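PDB 1L5A: amide synthase from Vibrio cholerae, which probably forms an amide bond in vibriobactin assembly, as a stand-alone condensation enzyme of the nonribosomal peptide synthetase family. Local coordinates for residues 45-50 and 66-71; 85-90 and 350-355. All coordinates share one frame; numbering follows the deposited sequence.

Interaction 1: residues 45-50 and 66-71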
loop_
_atom_site.group_PDB
_atom_site.type_symbol
_atom_site.label_atom_id
_atom_site.label_comp_id
_atom_site.label_asym_id
_atom_site.label_seq_id
_atom_site.Cartn_x
_atom_site.Cartn_y
_atom_site.Cartn_z
ATOM N N THR A 45 -4.591 22.609 -22.996
ATOM C CA THR A 45 -4.504 21.176 -22.795
ATOM C C THR A 45 -3.138 20.598 -23.154
ATOM O O THR A 45 -2.542 19.858 -22.360
ATOM C CB THR A 45 -5.542 20.439 -23.609
ATOM O OG1 THR A 45 -6.839 20.880 -23.215
ATOM C CG2 THR A 45 -5.420 18.950 -23.362
ATOM N N VAL A 46 -2.660 20.940 -24.348
ATOM C CA VAL A 46 -1.379 20.466 -24.852
ATOM C C VAL A 46 -0.186 20.889 -23.980
ATOM O O VAL A 46 0.799 20.158 -23.864
ATOM C CB VAL A 46 -1.195 20.930 -26.335
ATOM C CG1 VAL A 46 0.224 20.853 -26.738
ATOM C CG2 VAL A 46 -2.008 20.034 -27.265
ATOM N N SER A 47 -0.265 22.052 -23.353
ATOM C CA SER A 47 0.832 22.509 -22.492
ATOM C C SER A 47 1.013 21.622 -21.298
ATOM O O SER A 47 2.123 21.434 -20.820
ATOM C CB SER A 47 0.586 23.916 -21.986
ATOM O OG SER A 47 0.685 24.807 -23.079
ATOM N N GLU A 48 -0.091 21.071 -20.818
ATOM C CA GLU A 48 -0.064 20.203 -19.656
ATOM C C GLU A 48 0.509 18.806 -19.903
ATOM O O GLU A 48 0.799 18.090 -18.942
ATOM C CB GLU A 48 -1.474 20.077 -19.080
ATOM C CG GLU A 48 -2.091 21.394 -18.588
ATOM C CD GLU A 48 -3.477 21.193 -18.012
ATOM O OE1 GLU A 48 -3.821 20.034 -17.688
ATOM O OE2 GLU A 48 -4.219 22.186 -17.869
ATOM N N ILE A 49 0.678 18.418 -21.171
ATOM C CA ILE A 49 1.173 17.082 -21.492
ATOM C C ILE A 49 2.652 17.083 -21.795
ATOM O O ILE A 49 3.051 17.293 -22.929
ATOM C CB ILE A 49 0.416 16.496 -22.706
ATOM C CG1 ILE A 49 -1.086 16.669 -22.504
ATOM C CG2 ILE A 49 0.730 15.004 -22.867
ATOM C CD1 ILE A 49 -1.917 16.065 -23.620
ATOM N N ASP A 50 3.473 16.829 -20.787
ATOM C CA ASP A 50 4.915 16.839 -20.977
ATOM C C ASP A 50 5.442 15.904 -22.056
ATOM O O ASP A 50 6.357 16.253 -22.799
ATOM C CB ASP A 50 5.619 16.506 -19.673
ATOM C CG ASP A 50 5.547 17.627 -18.672
ATOM O OD1 ASP A 50 5.510 18.791 -19.103
ATOM O OD2 ASP A 50 5.553 17.347 -17.452
ATOM N N PRO A 66 11.874 22.263 -25.354
ATOM C CA PRO A 66 11.374 23.238 -24.377
ATOM C C PRO A 66 10.050 23.933 -24.688
ATOM O O PRO A 66 9.486 24.583 -23.821
ATOM C CB PRO A 66 12.515 24.228 -24.288
ATOM C CG PRO A 66 12.944 24.301 -25.726
ATOM C CD PRO A 66 12.945 22.842 -26.183
ATOM N N PHE A 67 9.533 23.786 -25.900
ATOM C CA PHE A 67 8.292 24.466 -26.246
ATOM C C PHE A 67 7.137 23.489 -26.398
ATOM O O PHE A 67 7.342 22.329 -26.734
ATOM C CB PHE A 67 8.494 25.254 -27.550
ATOM C CG PHE A 67 9.656 26.218 -27.511
ATOM C CD1 PHE A 67 10.449 26.415 -28.637
ATOM C CD2 PHE A 67 9.965 26.923 -26.348
ATOM C CE1 PHE A 67 11.533 27.294 -28.600
ATOM C CE2 PHE A 67 11.036 27.795 -26.304
ATOM C CZ PHE A 67 11.824 27.986 -27.426
ATOM N N SER A 68 5.916 23.945 -26.148
ATOM C CA SER A 68 4.778 23.051 -26.309
ATOM C C SER A 68 4.451 22.931 -27.784
ATOM O O SER A 68 4.819 23.776 -28.593
ATOM C CB SER A 68 3.542 23.553 -25.535
ATOM O OG SER A 68 3.251 24.927 -25.767
ATOM N N PRO A 69 3.775 21.853 -28.163
ATOM C CA PRO A 69 3.395 21.628 -29.560
ATOM C C PRO A 69 2.611 22.809 -30.177
ATOM O O PRO A 69 1.717 23.387 -29.543
ATOM C CB PRO A 69 2.534 20.365 -29.468
ATOM C CG PRO A 69 3.162 19.616 -28.341
ATOM C CD PRO A 69 3.411 20.700 -27.319
ATOM N N PRO A 70 2.941 23.182 -31.421
ATOM C CA PRO A 70 2.239 24.287 -32.098
ATOM C C PRO A 70 0.811 23.838 -32.384
ATOM O O PRO A 70 0.544 22.652 -32.496
ATOM C CB PRO A 70 2.986 24.452 -33.433
ATOM C CG PRO A 70 4.245 23.634 -33.287
ATOM C CD PRO A 70 3.954 22.557 -32.285
ATOM N N ILE A 71 -0.096 24.788 -32.512
ATOM C CA ILE A 71 -1.463 24.474 -32.863
ATOM C C ILE A 71 -1.708 25.168 -34.195
ATOM O O ILE A 71 -1.792 26.387 -34.253
ATOM C CB ILE A 71 -2.453 25.021 -31.857
ATOM C CG1 ILE A 71 -2.295 24.286 -30.529
ATOM C CG2 ILE A 71 -3.861 24.877 -32.410
ATOM C CD1 ILE A 71 -3.297 24.692 -29.501
#

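Interaction 2: residues 85-90 and 350-355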
loop_
_atom_site.group_PDB
_atom_site.type_symbol
_atom_site.label_atom_id
_atom_site.label_comp_id
_atom_site.label_asym_id
_atom_site.label_seq_id
_atom_site.Cartn_x
_atom_site.Cartn_y
_atom_site.Cartn_z
ATOM N N LEU A 85 -10.607 20.796 -48.317
ATOM C CA LEU A 85 -9.328 21.436 -48.077
ATOM C C LEU A 85 -8.754 20.938 -46.743
ATOM O O LEU A 85 -7.566 20.611 -46.648
ATOM C CB LEU A 85 -9.493 22.958 -48.050
ATOM C CG LEU A 85 -8.342 23.754 -48.689
ATOM C CD1 LEU A 85 -6.972 23.153 -48.280
ATOM C CD2 LEU A 85 -8.508 23.739 -50.224
ATOM N N ALA A 86 -9.603 20.874 -45.717
ATOM C CA ALA A 86 -9.160 20.417 -44.413
ATOM C C ALA A 86 -8.688 18.954 -44.490
ATOM O O ALA A 86 -7.571 18.636 -44.059
ATOM C CB ALA A 86 -10.289 20.579 -43.386
ATOM N N TRP A 87 -9.512 18.076 -45.068
ATOM C CA TRP A 87 -9.126 16.670 -45.177
ATOM C C TRP A 87 -7.889 16.353 -46.016
ATOM O O TRP A 87 -7.270 15.316 -45.807
ATOM C CB TRP A 87 -10.310 15.817 -45.637
ATOM C CG TRP A 87 -11.277 15.617 -44.513
ATOM C CD1 TRP A 87 -12.379 16.372 -44.235
ATOM C CD2 TRP A 87 -11.171 14.660 -43.453
ATOM N NE1 TRP A 87 -12.968 15.947 -43.067
ATOM C CE2 TRP A 87 -12.246 14.899 -42.564
ATOM C CE3 TRP A 87 -10.270 13.625 -43.164
ATOM C CZ2 TRP A 87 -12.447 14.143 -41.406
ATOM C CZ3 TRP A 87 -10.470 12.877 -42.018
ATOM C CH2 TRP A 87 -11.555 13.141 -41.149
ATOM N N ARG A 88 -7.510 17.220 -46.949
ATOM C CA ARG A 88 -6.312 16.937 -47.734
ATOM C C ARG A 88 -5.124 17.094 -46.807
ATOM O O ARG A 88 -4.146 16.356 -46.900
ATOM C CB ARG A 88 -6.114 17.927 -48.891
ATOM C CG ARG A 88 -7.103 17.837 -50.015
ATOM C CD ARG A 88 -6.883 18.980 -50.994
ATOM N NE ARG A 88 -7.857 18.939 -52.082
ATOM C CZ ARG A 88 -8.073 19.940 -52.932
ATOM N NH1 ARG A 88 -7.381 21.068 -52.819
ATOM N NH2 ARG A 88 -8.986 19.818 -53.888
ATOM N N GLN A 89 -5.203 18.079 -45.921
ATOM C CA GLN A 89 -4.101 18.337 -45.010
ATOM C C GLN A 89 -4.068 17.304 -43.905
ATOM O O GLN A 89 -3.003 16.988 -43.377
ATOM C CB GLN A 89 -4.206 19.749 -44.430
ATOM C CG GLN A 89 -4.115 20.854 -45.483
ATOM C CD GLN A 89 -4.096 22.218 -44.868
ATOM O OE1 GLN A 89 -3.058 22.684 -44.407
ATOM N NE2 GLN A 89 -5.254 22.868 -44.830
ATOM N N ILE A 90 -5.227 16.767 -43.550
ATOM C CA ILE A 90 -5.237 15.751 -42.518
ATOM C C ILE A 90 -4.577 14.491 -43.085
ATOM O O ILE A 90 -3.752 13.851 -42.418
ATOM C CB ILE A 90 -6.670 15.453 -42.037
ATOM C CG1 ILE A 90 -7.172 16.634 -41.199
ATOM C CG2 ILE A 90 -6.693 14.163 -41.225
ATOM C CD1 ILE A 90 -8.562 16.480 -40.625
ATOM N N GLU A 350 -18.612 14.425 -33.184
ATOM C CA GLU A 350 -18.472 13.212 -33.967
ATOM C C GLU A 350 -16.973 12.901 -33.912
ATOM O O GLU A 350 -16.138 13.654 -34.428
ATOM C CB GLU A 350 -18.955 13.456 -35.407
ATOM C CG GLU A 350 -18.625 12.348 -36.412
ATOM C CD GLU A 350 -19.021 12.722 -37.846
ATOM O OE1 GLU A 350 -20.242 12.782 -38.130
ATOM O OE2 GLU A 350 -18.113 12.969 -38.680
ATOM N N LEU A 351 -16.631 11.807 -33.245
ATOM C CA LEU A 351 -15.234 11.413 -33.112
ATOM C C LEU A 351 -14.888 10.382 -34.172
ATOM O O LEU A 351 -15.692 9.499 -34.473
ATOM C CB LEU A 351 -15.010 10.830 -31.719
ATOM C CG LEU A 351 -13.586 10.579 -31.223
ATOM C CD1 LEU A 351 -13.613 10.434 -29.692
ATOM C CD2 LEU A 351 -13.001 9.355 -31.904
ATOM N N LYS A 352 -13.708 10.488 -34.761
ATOM C CA LYS A 352 -13.337 9.507 -35.770
ATOM C C LYS A 352 -11.883 9.069 -35.594
ATOM O O LYS A 352 -10.959 9.897 -35.590
ATOM C CB LYS A 352 -13.573 10.071 -37.178
ATOM C CG LYS A 352 -13.654 8.998 -38.285
ATOM C CD LYS A 352 -13.688 9.618 -39.718
ATOM C CE LYS A 352 -13.625 8.562 -40.842
ATOM N NZ LYS A 352 -13.007 9.131 -42.073
ATOM N N VAL A 353 -11.697 7.763 -35.410
ATOM C CA VAL A 353 -10.372 7.170 -35.248
ATOM C C VAL A 353 -9.762 7.066 -36.647
ATOM O O VAL A 353 -10.251 6.310 -37.472
ATOM C CB VAL A 353 -10.474 5.758 -34.616
ATOM C CG1 VAL A 353 -9.104 5.127 -34.531
ATOM C CG2 VAL A 353 -11.107 5.844 -33.224
ATOM N N LEU A 354 -8.711 7.841 -36.912
ATOM C CA LEU A 354 -8.069 7.868 -38.222
ATOM C C LEU A 354 -6.875 6.955 -38.311
ATOM O O LEU A 354 -6.451 6.584 -39.413
ATOM C CB LEU A 354 -7.612 9.284 -38.562
ATOM C CG LEU A 354 -8.715 10.324 -38.666
ATOM C CD1 LEU A 354 -8.097 11.691 -38.933
ATOM C CD2 LEU A 354 -9.668 9.928 -39.777
ATOM N N ALA A 355 -6.319 6.620 -37.149
ATOM C CA ALA A 355 -5.171 5.728 -37.054
ATOM C C ALA A 355 -5.100 5.188 -35.630
ATOM O O ALA A 355 -5.430 5.903 -34.668
ATOM C CB ALA A 355 -3.892 6.482 -37.396
#

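Interaction 1: residues 45-50 and 66-71
V46 turns its CG1 branch anti to the backbone N (chi1 162°), which sends that methyl from helix 35-47 across to the pyrrolidine ring of P69; on the other side, S68 holds OG between its own N and carbonyl carbon (chi1 49°), where it comes near S47. The V46 contact is that of one methyl over one face of a ring. V46 CG1 lies 3.2 Å from P69 CD. P69 CG and P69 CB are both 3.6 Å from V46 CG1, so the methyl sits over the ring rather than at one edge. The CB of S68 borders the same branch, 4.4 Å from V46 CG1. One residue further along, the two serines meet by their hydroxyls: S47 OG and S68 OG are 3.7 Å apart, a separation that does not make a hydrogen bond. S47 OG instead bonds back to the carbonyl oxygen of H43 in its own helix. In the backbone, the CA atoms of S47 and S68 approach to 5.5 Å, closer than the 6.8 Å between the CA atoms of V46 and P69. H108 on strand 107-114 touches both V46 and P69, and F52 and T106 add to the surroundings of the proline. With 176 Å² buried in all and neither segment donating a hydrogen bond to the other, residues 45-47 of the helix and the proline-rich loop before strand 72-75 are joined by van der Waals contact, the hydroxyl of S47 being satisfied within its own helix.

Interaction 2: residues 85-90 and 350-355
Helix-on-sheet packing of the Condensation domain is seen here at the outer strand of a mixed sheet, where W87 and I90 of helix 82-94 receive L354 of strand 348-356. L354 CD2 comes to the edge of the indole, near the ring plane, 3.8 Å from W87 CZ3 and 4.0 Å from W87 CH2. I90 holds CG1 beside its backbone N (chi1 -72°), which places CG2 anti to that N and against the other methyl of the leucine. L354 CD1 and I90 CG2 are 3.7 Å apart, the side chains meeting at about a right angle, and L354 CD1 still lies 4.1 Å from W87 CZ3. I90 also lays its CD1 against one face of the W87 ring, offset toward the rim, which ties the two helix residues into a single apolar surface. The aliphatic part of K352 adds a looser approach, with its CD 4.4 Å from W87 CH2. With the axes of the short segments 12.8 Å apart at 41°, the contact is made by side chains, and the buried area is a modest 138 Å². The strand carries a classic beta bulge at L354 and A355, both set opposite A24 of strand 22-30. Farther in, L119 of strand 117-125 touches W87 and I90, Y121 touches I90 and L354, and A86 and Q89 rest on Y111 of strand 107-114.

How the interactions relate
Both segments of interaction 1 precede those of interaction 2; the centres are 21 Å apart and the nearest atoms about 11 Å, so the two contacts do not meet. What they share is the five-stranded sheet ordered 72-75, 107-114, 117-125, 22-30, 348-356: interaction 1 involves the loop entering one outermost strand, interaction 2 the other. Strand 107-114 gives H108 and V110 to the first and Q109 and Y111 to helix 82-94, an alternation consistent with opposite faces. Strand 348-356 comes between two strands of the four-stranded sheet yet pairs in this one, so interaction 2 lies where a late part of the chain crosses over to the N-terminal half, its segments 260 residues apart; interaction 1 is local.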